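Local coordinates for protein BlEst2 (Bacillus licheniformis, PDB 6WPX) that probably hydrolyses ester bonds as an alpha/beta-hydrolase lipase or esterase, and is inhibited in its propeptide form by its own C-terminal domain, at residues Ile130-Val141 / Thr191-Tyr202; Thr204-Gly212 / Val222-Gly232. All coordinates share one frame; numbering follows the deposited sequence.

Contact 1. Residues Ile130-Val141 / Thr191-Tyr202; sequences IHHNAYHYVERV and TDNHPNRLKTKY
Val141 and Tyr202 pair in parallel where strands 138-144 and 201-205 lie side by side in the central alpha/beta-hydrolase sheet, and the loops leading into both strands lock together beyond the end of helix 121-131. Val141 N donates to Lys201 O at 3.1 Å, and Val141 CB packs 3.7 Å from Tyr202 CD1. Asn196 ND2 gives a nearly straight bond to Ile130 O (3.0 Å, 167°) and a more bent one to Asn133 OD1 (2.9 Å), both partners close to the amide plane; its OD1 accepts from Lys199 NZ. That amine also bonds weakly to Tyr135 OH, while Lys199 CD lies over one face of the Tyr135 ring, 3.7 Å from its centroid. With an alanine in place of Asn196, Ile130 O and Asn133 OD1 would probably lose their shared donor. Ile130 divides its branches: CG2, anti to the backbone N, covers a face of His194, and CD1 lies between Tyr202 OH and Thr191 CG2. Thr191 OG1 accepts from His131 NE2 in the ring plane (2.8 Å, 171°) and gives its own proton to Phe187 O. Directed bonds thus fix the loops, although Thr200 OG1 and Tyr202 OH are buried without a partner in the model.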
loop_
_atom_site.group_PDB
_atom_site.type_symbol
_atom_site.label_atom_id
_atom_site.label_comp_id
_atom_site.label_asym_id
_atom_site.label_seq_id
_atom_site.Cartn_x
_atom_site.Cartn_y
_atom_site.Cartn_z
ATOM N N ILE A 130 -8.895 -12.572 -16.272
ATOM C CA ILE A 130 -9.853 -11.721 -16.956
ATOM C C ILE A 130 -9.309 -11.121 -18.263
ATOM O O ILE A 130 -9.945 -11.257 -19.297
ATOM C CB ILE A 130 -10.377 -10.653 -15.954
ATOM C CG1 ILE A 130 -11.250 -11.349 -14.859
ATOM C CG2 ILE A 130 -11.128 -9.507 -16.684
ATOM C CD1 ILE A 130 -11.505 -10.594 -13.580
ATOM N N HIS A 131 -8.161 -10.462 -18.220
ATOM C CA HIS A 131 -7.601 -9.780 -19.382
ATOM C C HIS A 131 -6.697 -10.676 -20.252
ATOM O O HIS A 131 -6.393 -10.308 -21.385
ATOM C CB HIS A 131 -6.892 -8.491 -18.941
ATOM C CG HIS A 131 -7.788 -7.578 -18.156
ATOM N ND1 HIS A 131 -8.902 -6.989 -18.730
ATOM C CD2 HIS A 131 -7.721 -7.206 -16.859
ATOM C CE1 HIS A 131 -9.452 -6.250 -17.783
ATOM N NE2 HIS A 131 -8.779 -6.349 -16.639
ATOM N N HIS A 132 -6.303 -11.863 -19.754
ATOM C CA HIS A 132 -5.451 -12.764 -20.548
ATOM C C HIS A 132 -6.050 -14.142 -20.663
ATOM O O HIS A 132 -5.341 -15.111 -20.929
ATOM C CB HIS A 132 -4.005 -12.778 -20.022
ATOM C CG HIS A 132 -3.366 -11.439 -20.123
ATOM N ND1 HIS A 132 -3.448 -10.528 -19.086
ATOM C CD2 HIS A 132 -2.742 -10.859 -21.169
ATOM C CE1 HIS A 132 -2.848 -9.435 -19.528
ATOM N NE2 HIS A 132 -2.391 -9.599 -20.765
ATOM N N ASN A 133 -7.368 -14.228 -20.425
ATOM C CA ASN A 133 -8.214 -15.426 -20.582
ATOM C C ASN A 133 -7.705 -16.710 -19.891
ATOM O O ASN A 133 -7.987 -17.814 -20.371
ATOM C CB ASN A 133 -8.453 -15.683 -22.085
ATOM C CG ASN A 133 -8.929 -14.457 -22.812
ATOM O OD1 ASN A 133 -9.977 -13.894 -22.495
ATOM N ND2 ASN A 133 -8.131 -13.975 -23.746
ATOM N N ALA A 134 -6.971 -16.568 -18.762
ATOM C CA ALA A 134 -6.490 -17.737 -18.008
ATOM C C ALA A 134 -7.602 -18.442 -17.217
ATOM O O ALA A 134 -7.349 -19.505 -16.640
ATOM C CB ALA A 134 -5.350 -17.352 -17.079
ATOM N N TYR A 135 -8.842 -17.885 -17.209
ATOM C CA TYR A 135 -9.971 -18.494 -16.473
ATOM C C TYR A 135 -10.192 -19.971 -16.887
ATOM O O TYR A 135 -10.663 -20.760 -16.079
ATOM C CB TYR A 135 -11.270 -17.663 -16.610
ATOM C CG TYR A 135 -11.857 -17.667 -18.004
ATOM C CD1 TYR A 135 -12.753 -18.651 -18.402
ATOM C CD2 TYR A 135 -11.512 -16.688 -18.927
ATOM C CE1 TYR A 135 -13.252 -18.687 -19.706
ATOM C CE2 TYR A 135 -12.032 -16.693 -20.217
ATOM C CZ TYR A 135 -12.890 -17.699 -20.605
ATOM O OH TYR A 135 -13.393 -17.663 -21.880
ATOM N N HIS A 136 -9.825 -20.338 -18.140
ATOM C CA HIS A 136 -9.934 -21.712 -18.665
ATOM C C HIS A 136 -9.185 -22.727 -17.788
ATOM O O HIS A 136 -9.559 -23.898 -17.748
ATOM C CB HIS A 136 -9.333 -21.773 -20.094
ATOM C CG HIS A 136 -10.098 -20.989 -21.120
ATOM N ND1 HIS A 136 -11.365 -21.375 -21.532
ATOM C CD2 HIS A 136 -9.749 -19.867 -21.786
ATOM C CE1 HIS A 136 -11.748 -20.469 -22.410
ATOM N NE2 HIS A 136 -10.807 -19.541 -22.595
ATOM N N TYR A 137 -8.110 -22.274 -17.101
ATOM C CA TYR A 137 -7.207 -23.136 -16.344
ATOM C C TYR A 137 -7.374 -23.067 -14.853
ATOM O O TYR A 137 -6.700 -23.797 -14.123
ATOM C CB TYR A 137 -5.745 -22.812 -16.750
ATOM C CG TYR A 137 -5.572 -22.645 -18.249
ATOM C CD1 TYR A 137 -5.836 -23.697 -19.125
ATOM C CD2 TYR A 137 -5.238 -21.408 -18.799
ATOM C CE1 TYR A 137 -5.739 -23.536 -20.506
ATOM C CE2 TYR A 137 -5.138 -21.233 -20.181
ATOM C CZ TYR A 137 -5.379 -22.305 -21.030
ATOM O OH TYR A 137 -5.274 -22.165 -22.390
ATOM N N VAL A 138 -8.252 -22.171 -14.387
ATOM C CA VAL A 138 -8.417 -21.877 -12.962
ATOM C C VAL A 138 -9.838 -22.048 -12.505
ATOM O O VAL A 138 -10.751 -21.538 -13.143
ATOM C CB VAL A 138 -7.857 -20.452 -12.636
ATOM C CG1 VAL A 138 -8.073 -20.068 -11.163
ATOM C CG2 VAL A 138 -6.380 -20.336 -13.012
ATOM N N GLU A 139 -10.016 -22.717 -11.355
ATOM C CA GLU A 139 -11.322 -22.959 -10.746
ATOM C C GLU A 139 -11.709 -21.801 -9.823
ATOM O O GLU A 139 -12.875 -21.392 -9.794
ATOM C CB GLU A 139 -11.303 -24.319 -10.009
ATOM C CG GLU A 139 -12.674 -24.844 -9.595
ATOM C CD GLU A 139 -13.014 -24.549 -8.143
ATOM O OE1 GLU A 139 -12.095 -24.580 -7.294
ATOM O OE2 GLU A 139 -14.201 -24.282 -7.854
ATOM N N ARG A 140 -10.733 -21.271 -9.065
ATOM C CA ARG A 140 -10.975 -20.194 -8.127
ATOM C C ARG A 140 -9.695 -19.490 -7.749
ATOM O O ARG A 140 -8.595 -20.028 -7.933
ATOM C CB ARG A 140 -11.730 -20.693 -6.865
ATOM C CG ARG A 140 -10.923 -21.649 -5.982
ATOM C CD ARG A 140 -11.732 -22.131 -4.786
ATOM N NE ARG A 140 -12.922 -22.880 -5.204
ATOM C CZ ARG A 140 -13.945 -23.162 -4.409
ATOM N NH1 ARG A 140 -13.933 -22.772 -3.136
ATOM N NH2 ARG A 140 -14.979 -23.851 -4.871
ATOM N N VAL A 141 -9.859 -18.310 -7.185
ATOM C CA VAL A 141 -8.769 -17.464 -6.718
ATOM C C VAL A 141 -9.020 -17.042 -5.267
ATOM O O VAL A 141 -10.072 -16.498 -4.940
ATOM C CB VAL A 141 -8.582 -16.235 -7.640
ATOM C CG1 VAL A 141 -7.406 -15.363 -7.188
ATOM C CG2 VAL A 141 -8.405 -16.662 -9.097
ATOM N N THR A 191 -12.003 -4.032 -15.036
ATOM C CA THR A 191 -12.004 -5.439 -14.661
ATOM C C THR A 191 -13.335 -5.951 -14.101
ATOM O O THR A 191 -13.789 -7.027 -14.485
ATOM C CB THR A 191 -10.833 -5.667 -13.666
ATOM O OG1 THR A 191 -9.624 -5.199 -14.265
ATOM C CG2 THR A 191 -10.654 -7.126 -13.243
ATOM N N ASP A 192 -13.924 -5.210 -13.166
ATOM C CA ASP A 192 -15.075 -5.648 -12.386
ATOM C C ASP A 192 -16.359 -5.906 -13.182
ATOM O O ASP A 192 -17.154 -6.732 -12.738
ATOM C CB ASP A 192 -15.318 -4.692 -11.210
ATOM C CG ASP A 192 -14.187 -4.734 -10.179
ATOM O OD1 ASP A 192 -13.370 -5.693 -10.223
ATOM O OD2 ASP A 192 -14.106 -3.806 -9.355
ATOM N N ASN A 193 -16.521 -5.295 -14.364
ATOM C CA ASN A 193 -17.683 -5.508 -15.217
ATOM C C ASN A 193 -17.311 -6.155 -16.559
ATOM O O ASN A 193 -18.129 -6.171 -17.484
ATOM C CB ASN A 193 -18.462 -4.194 -15.409
ATOM C CG ASN A 193 -19.218 -3.781 -14.173
ATOM O OD1 ASN A 193 -20.068 -4.520 -13.646
ATOM N ND2 ASN A 193 -18.907 -2.598 -13.673
ATOM N N HIS A 194 -16.078 -6.689 -16.662
ATOM C CA HIS A 194 -15.602 -7.412 -17.837
ATOM C C HIS A 194 -16.357 -8.762 -17.836
ATOM O O HIS A 194 -16.479 -9.371 -16.765
ATOM C CB HIS A 194 -14.088 -7.674 -17.728
ATOM C CG HIS A 194 -13.453 -8.216 -18.981
ATOM N ND1 HIS A 194 -13.648 -9.535 -19.392
ATOM C CD2 HIS A 194 -12.628 -7.605 -19.865
ATOM C CE1 HIS A 194 -12.971 -9.666 -20.521
ATOM N NE2 HIS A 194 -12.325 -8.541 -20.836
ATOM N N PRO A 195 -16.838 -9.260 -19.003
ATOM C CA PRO A 195 -17.557 -10.556 -19.006
ATOM C C PRO A 195 -16.782 -11.725 -18.377
ATOM O O PRO A 195 -17.391 -12.594 -17.762
ATOM C CB PRO A 195 -17.862 -10.811 -20.491
ATOM C CG PRO A 195 -17.738 -9.513 -21.152
ATOM C CD PRO A 195 -16.792 -8.654 -20.353
ATOM N N ASN A 196 -15.443 -11.716 -18.473
ATOM C CA ASN A 196 -14.632 -12.806 -17.902
ATOM C C ASN A 196 -14.630 -12.866 -16.372
ATOM O O ASN A 196 -14.296 -13.905 -15.822
ATOM C CB ASN A 196 -13.199 -12.778 -18.442
ATOM C CG ASN A 196 -13.082 -13.327 -19.846
ATOM O OD1 ASN A 196 -14.006 -13.948 -20.381
ATOM N ND2 ASN A 196 -11.935 -13.113 -20.468
ATOM N N ARG A 197 -14.966 -11.752 -15.692
ATOM C CA ARG A 197 -14.974 -11.664 -14.231
ATOM C C ARG A 197 -15.896 -12.696 -13.599
ATOM O O ARG A 197 -15.517 -13.322 -12.612
ATOM C CB ARG A 197 -15.327 -10.240 -13.770
ATOM C CG ARG A 197 -15.209 -10.019 -12.253
ATOM C CD ARG A 197 -16.526 -10.330 -11.539
ATOM N NE ARG A 197 -17.519 -9.293 -11.789
ATOM C CZ ARG A 197 -18.771 -9.303 -11.346
ATOM N NH1 ARG A 197 -19.573 -8.288 -11.603
ATOM N NH2 ARG A 197 -19.239 -10.346 -10.667
ATOM N N LEU A 198 -17.100 -12.861 -14.171
ATOM C CA LEU A 198 -18.141 -13.788 -13.707
ATOM C C LEU A 198 -17.762 -15.266 -13.803
ATOM O O LEU A 198 -18.414 -16.089 -13.163
ATOM C CB LEU A 198 -19.425 -13.560 -14.531
ATOM C CG LEU A 198 -20.141 -12.229 -14.334
ATOM C CD1 LEU A 198 -20.998 -11.893 -15.548
ATOM C CD2 LEU A 198 -20.957 -12.217 -13.032
ATOM N N LYS A 199 -16.753 -15.592 -14.591
ATOM C CA LYS A 199 -16.369 -16.997 -14.857
ATOM C C LYS A 199 -15.511 -17.619 -13.752
ATOM O O LYS A 199 -15.157 -18.784 -13.897
ATOM C CB LYS A 199 -15.673 -17.079 -16.211
ATOM C CG LYS A 199 -16.574 -16.707 -17.375
ATOM C CD LYS A 199 -15.936 -16.947 -18.696
ATOM C CE LYS A 199 -16.572 -16.142 -19.805
ATOM N NZ LYS A 199 -15.806 -16.283 -21.056
ATOM N N THR A 200 -15.143 -16.842 -12.737
ATOM C CA THR A 200 -14.292 -17.369 -11.645
ATOM C C THR A 200 -14.747 -16.839 -10.286
ATOM O O THR A 200 -15.131 -15.698 -10.183
ATOM C CB THR A 200 -12.798 -17.090 -11.841
ATOM O OG1 THR A 200 -12.394 -17.079 -13.204
ATOM C CG2 THR A 200 -11.929 -18.012 -11.025
ATOM N N LYS A 201 -14.704 -17.713 -9.294
ATOM C CA LYS A 201 -15.061 -17.325 -7.925
ATOM C C LYS A 201 -13.808 -16.770 -7.249
ATOM O O LYS A 201 -12.770 -17.336 -7.357
ATOM C CB LYS A 201 -15.590 -18.520 -7.136
ATOM C CG LYS A 201 -16.084 -18.142 -5.755
ATOM C CD LYS A 201 -17.325 -17.271 -5.784
ATOM C CE LYS A 201 -17.665 -16.618 -4.454
ATOM N NZ LYS A 201 -16.591 -16.752 -3.458
ATOM N N TYR A 202 -13.997 -15.696 -6.528
ATOM C CA TYR A 202 -12.970 -14.976 -5.761
ATOM C C TYR A 202 -13.237 -14.994 -4.281
ATOM O O TYR A 202 -14.386 -14.874 -3.845
ATOM C CB TYR A 202 -12.853 -13.510 -6.217
ATOM C CG TYR A 202 -12.292 -13.384 -7.608
ATOM C CD1 TYR A 202 -10.921 -13.312 -7.821
ATOM C CD2 TYR A 202 -13.129 -13.376 -8.721
ATOM C CE1 TYR A 202 -10.394 -13.271 -9.109
ATOM C CE2 TYR A 202 -12.617 -13.311 -10.011
ATOM C CZ TYR A 202 -11.249 -13.249 -10.202
ATOM O OH TYR A 202 -10.745 -13.177 -11.470
HETATM O O HOH W 1 -14.684 -21.363 -12.057
#

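Contact 2. Residues Thr204-Gly212 / Val222-Gly232; sequences TLAGNKIGG and VYLNMFGENDG
Asn208 and Asn230 bring their CA atoms within 4.7 Å as two loop segments run alongside each other, yet no direct hydrogen bond joins the segments. Carbonyls crowd the seam instead: Asn208 O lies 3.4 Å from Asn230 O. CA-H...O contacts accompany them, Asn208 CA to Asn230 O and Asp231 CA to Lys209 O, both 3.3 Å. Two waters do the polar bridging. One accepts from Gly207 N and donates to Asp231 OD2 (2.6 Å); the other accepts from Asn230 N and lies 2.7 Å from Asn208 O, to which it probably donates. With Ile210 CG1 held between backbone N and carbonyl carbon (chi1 70°), CD1 extends across to Val222 CG1 at 3.8 Å, while CG2 sits against Asn230 OD1 at 3.4 Å. The Asn230 amide is gripped from both ends: OD1 accepts from Gly232 N in an Asx turn, and ND2 bonds to Gly228 O almost straight (175°) and to Gly221 O. Asp231 OD2 is bonded to His254 ND1 and its OD1 to the backbone N of Ala233 and Val234, consistent with the acid-histidine pair of an alpha/beta-hydrolase triad. The Asp231 loop, held mainly by its own bonds and by His254, thus meets the other segment through water, CA-H...O and van der Waals contact.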
loop_
_atom_site.group_PDB
_atom_site.type_symbol
_atom_site.label_atom_id
_atom_site.label_comp_id
_atom_site.label_asym_id
_atom_site.label_seq_id
_atom_site.Cartn_x
_atom_site.Cartn_y
_atom_site.Cartn_z
ATOM N N THR A 204 -11.254 -13.326 -0.654
ATOM C CA THR A 204 -10.196 -12.430 -0.179
ATOM C C THR A 204 -9.985 -12.626 1.286
ATOM O O THR A 204 -10.941 -12.821 2.038
ATOM C CB THR A 204 -10.463 -10.942 -0.492
ATOM O OG1 THR A 204 -11.513 -10.473 0.340
ATOM C CG2 THR A 204 -10.765 -10.664 -1.982
ATOM N N LEU A 205 -8.731 -12.602 1.682
ATOM C CA LEU A 205 -8.309 -12.623 3.076
ATOM C C LEU A 205 -7.577 -11.309 3.287
ATOM O O LEU A 205 -6.915 -10.804 2.369
ATOM C CB LEU A 205 -7.366 -13.792 3.403
ATOM C CG LEU A 205 -8.041 -15.065 3.948
ATOM C CD1 LEU A 205 -8.874 -15.732 2.860
ATOM C CD2 LEU A 205 -6.979 -16.063 4.460
ATOM N N ALA A 206 -7.718 -10.750 4.475
ATOM C CA ALA A 206 -7.018 -9.517 4.837
ATOM C C ALA A 206 -6.649 -9.589 6.298
ATOM O O ALA A 206 -7.343 -10.241 7.082
ATOM C CB ALA A 206 -7.898 -8.300 4.566
ATOM N N GLY A 207 -5.554 -8.935 6.652
ATOM C CA GLY A 207 -5.101 -8.871 8.037
ATOM C C GLY A 207 -5.396 -7.519 8.668
ATOM O O GLY A 207 -5.566 -6.519 7.955
ATOM N N ASN A 208 -5.470 -7.475 10.005
ATOM C CA ASN A 208 -5.712 -6.211 10.730
ATOM C C ASN A 208 -4.605 -5.947 11.746
ATOM O O ASN A 208 -4.744 -5.060 12.574
ATOM C CB ASN A 208 -7.069 -6.231 11.439
ATOM C CG ASN A 208 -7.197 -7.331 12.456
ATOM O OD1 ASN A 208 -6.220 -7.893 12.931
ATOM N ND2 ASN A 208 -8.402 -7.743 12.726
ATOM N N LYS A 209 -3.543 -6.754 11.719
ATOM C CA LYS A 209 -2.454 -6.602 12.677
ATOM C C LYS A 209 -1.351 -5.731 12.076
ATOM O O LYS A 209 -0.932 -5.974 10.956
ATOM C CB LYS A 209 -1.902 -7.989 13.097
ATOM C CG LYS A 209 -0.898 -7.913 14.245
ATOM C CD LYS A 209 -0.746 -9.227 15.014
ATOM C CE LYS A 209 0.344 -10.111 14.458
ATOM N NZ LYS A 209 0.670 -11.227 15.383
ATOM N N ILE A 210 -0.876 -4.736 12.814
ATOM C CA ILE A 210 0.219 -3.921 12.277
ATOM C C ILE A 210 1.532 -4.374 12.929
ATOM O O ILE A 210 1.512 -5.242 13.806
ATOM C CB ILE A 210 -0.056 -2.397 12.359
ATOM C CG1 ILE A 210 -0.015 -1.862 13.827
ATOM C CG2 ILE A 210 -1.382 -2.051 11.674
ATOM C CD1 ILE A 210 0.373 -0.291 13.909
ATOM N N GLY A 211 2.655 -3.808 12.496
ATOM C CA GLY A 211 3.934 -4.157 13.091
ATOM C C GLY A 211 4.042 -3.563 14.479
ATOM O O GLY A 211 3.499 -2.480 14.737
ATOM N N GLY A 212 4.712 -4.280 15.380
ATOM C CA GLY A 212 4.954 -3.785 16.730
ATOM C C GLY A 212 5.971 -2.656 16.699
ATOM O O GLY A 212 6.780 -2.578 15.765
ATOM N N VAL A 222 0.948 2.461 11.157
ATOM C CA VAL A 222 0.462 3.737 11.708
ATOM C C VAL A 222 0.157 4.722 10.579
ATOM O O VAL A 222 -0.752 5.512 10.715
ATOM C CB VAL A 222 1.357 4.340 12.832
ATOM C CG1 VAL A 222 1.514 3.359 14.005
ATOM C CG2 VAL A 222 2.710 4.752 12.305
ATOM N N TYR A 223 0.875 4.638 9.453
ATOM C CA TYR A 223 0.549 5.460 8.286
ATOM C C TYR A 223 -0.842 5.044 7.778
ATOM O O TYR A 223 -1.726 5.874 7.610
ATOM C CB TYR A 223 1.588 5.304 7.166
ATOM C CG TYR A 223 1.368 6.330 6.074
ATOM C CD1 TYR A 223 1.849 7.633 6.202
ATOM C CD2 TYR A 223 0.612 6.021 4.949
ATOM C CE1 TYR A 223 1.581 8.597 5.235
ATOM C CE2 TYR A 223 0.380 6.965 3.953
ATOM C CZ TYR A 223 0.841 8.254 4.113
ATOM O OH TYR A 223 0.593 9.160 3.123
ATOM N N LEU A 224 -1.035 3.746 7.551
ATOM C CA LEU A 224 -2.309 3.263 7.034
ATOM C C LEU A 224 -3.448 3.351 8.054
ATOM O O LEU A 224 -4.603 3.418 7.638
ATOM C CB LEU A 224 -2.172 1.854 6.451
ATOM C CG LEU A 224 -1.277 1.716 5.237
ATOM C CD1 LEU A 224 -1.193 0.278 4.819
ATOM C CD2 LEU A 224 -1.761 2.574 4.045
ATOM N N ASN A 225 -3.130 3.449 9.365
ATOM C CA ASN A 225 -4.131 3.667 10.429
ATOM C C ASN A 225 -4.886 4.976 10.196
ATOM O O ASN A 225 -5.999 5.109 10.674
ATOM C CB ASN A 225 -3.471 3.730 11.814
ATOM C CG ASN A 225 -3.323 2.387 12.454
ATOM O OD1 ASN A 225 -3.762 1.378 11.919
ATOM N ND2 ASN A 225 -2.655 2.347 13.570
ATOM N N MET A 226 -4.312 5.909 9.429
ATOM C CA MET A 226 -5.004 7.166 9.111
ATOM C C MET A 226 -6.201 6.893 8.207
ATOM O O MET A 226 -7.100 7.717 8.144
ATOM C CB MET A 226 -4.059 8.137 8.409
ATOM C CG MET A 226 -2.910 8.625 9.306
ATOM S SD MET A 226 -1.998 9.931 8.483
ATOM C CE MET A 226 -1.428 9.056 6.944
ATOM N N PHE A 227 -6.177 5.759 7.465
ATOM C CA PHE A 227 -7.215 5.343 6.518
ATOM C C PHE A 227 -8.158 4.301 7.123
ATOM O O PHE A 227 -9.348 4.361 6.854
ATOM C CB PHE A 227 -6.584 4.825 5.214
ATOM C CG PHE A 227 -5.667 5.820 4.539
ATOM C CD1 PHE A 227 -6.171 6.767 3.651
ATOM C CD2 PHE A 227 -4.297 5.807 4.787
ATOM C CE1 PHE A 227 -5.319 7.689 3.027
ATOM C CE2 PHE A 227 -3.449 6.730 4.166
ATOM C CZ PHE A 227 -3.961 7.658 3.286
ATOM N N GLY A 228 -7.625 3.370 7.925
ATOM C CA GLY A 228 -8.438 2.354 8.591
ATOM C C GLY A 228 -7.636 1.122 8.958
ATOM O O GLY A 228 -6.403 1.129 8.854
ATOM N N GLU A 229 -8.337 0.044 9.357
ATOM C CA GLU A 229 -7.735 -1.249 9.704
ATOM C C GLU A 229 -6.842 -1.730 8.562
ATOM O O GLU A 229 -7.189 -1.578 7.393
ATOM C CB GLU A 229 -8.831 -2.305 10.012
ATOM C CG GLU A 229 -9.672 -2.006 11.248
ATOM C CD GLU A 229 -8.977 -1.607 12.540
ATOM O OE1 GLU A 229 -9.006 -0.394 12.846
ATOM O OE2 GLU A 229 -8.427 -2.482 13.250
ATOM N N ASN A 230 -5.664 -2.242 8.891
ATOM C CA ASN A 230 -4.719 -2.600 7.868
ATOM C C ASN A 230 -3.736 -3.617 8.410
ATOM O O ASN A 230 -3.700 -3.846 9.616
ATOM C CB ASN A 230 -3.997 -1.294 7.377
ATOM C CG ASN A 230 -3.059 -0.730 8.399
ATOM O OD1 ASN A 230 -1.901 -1.128 8.458
ATOM N ND2 ASN A 230 -3.543 0.159 9.259
ATOM N N ASP A 231 -2.929 -4.207 7.535
ATOM C CA ASP A 231 -1.969 -5.228 7.960
ATOM C C ASP A 231 -0.514 -4.680 7.923
ATOM O O ASP A 231 0.429 -5.468 7.885
ATOM C CB ASP A 231 -2.100 -6.487 7.076
ATOM C CG ASP A 231 -1.665 -6.297 5.624
ATOM O OD1 ASP A 231 -1.191 -5.187 5.274
ATOM O OD2 ASP A 231 -1.748 -7.257 4.858
ATOM N N GLY A 232 -0.364 -3.348 7.892
ATOM C CA GLY A 232 0.948 -2.715 7.807
ATOM C C GLY A 232 1.321 -2.354 6.379
ATOM O O GLY A 232 2.205 -1.521 6.164
HETATM O O HOH W 2 -4.282 -7.776 4.421
HETATM O O HOH W 3 -5.335 -2.507 11.801
#

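Overall arrangement
From the N terminus, the chain leaves helix 121-131 and enters strand 138-144, then makes a largely helical excursion of 49 residues before the segment 191-202 returns it to strand 201-205; contact 1 closes that loop. The same strand carries on into contact 2, which closes a far shorter loop around the start of helix 218-224 within the beta-alpha-beta unit ending at strand 245-246. The two loops follow in series, neither nesting nor crossing, and their centres lie 28 Å apart, linked by strand 201-205. Contact 1 ties the ends of helices 121-131 and 181-191 and pairs strand 138-144 with strand 201-205; contact 2 serves the strand exit, where Val222 also touches Thr315 and His317 of an antiparallel sheet.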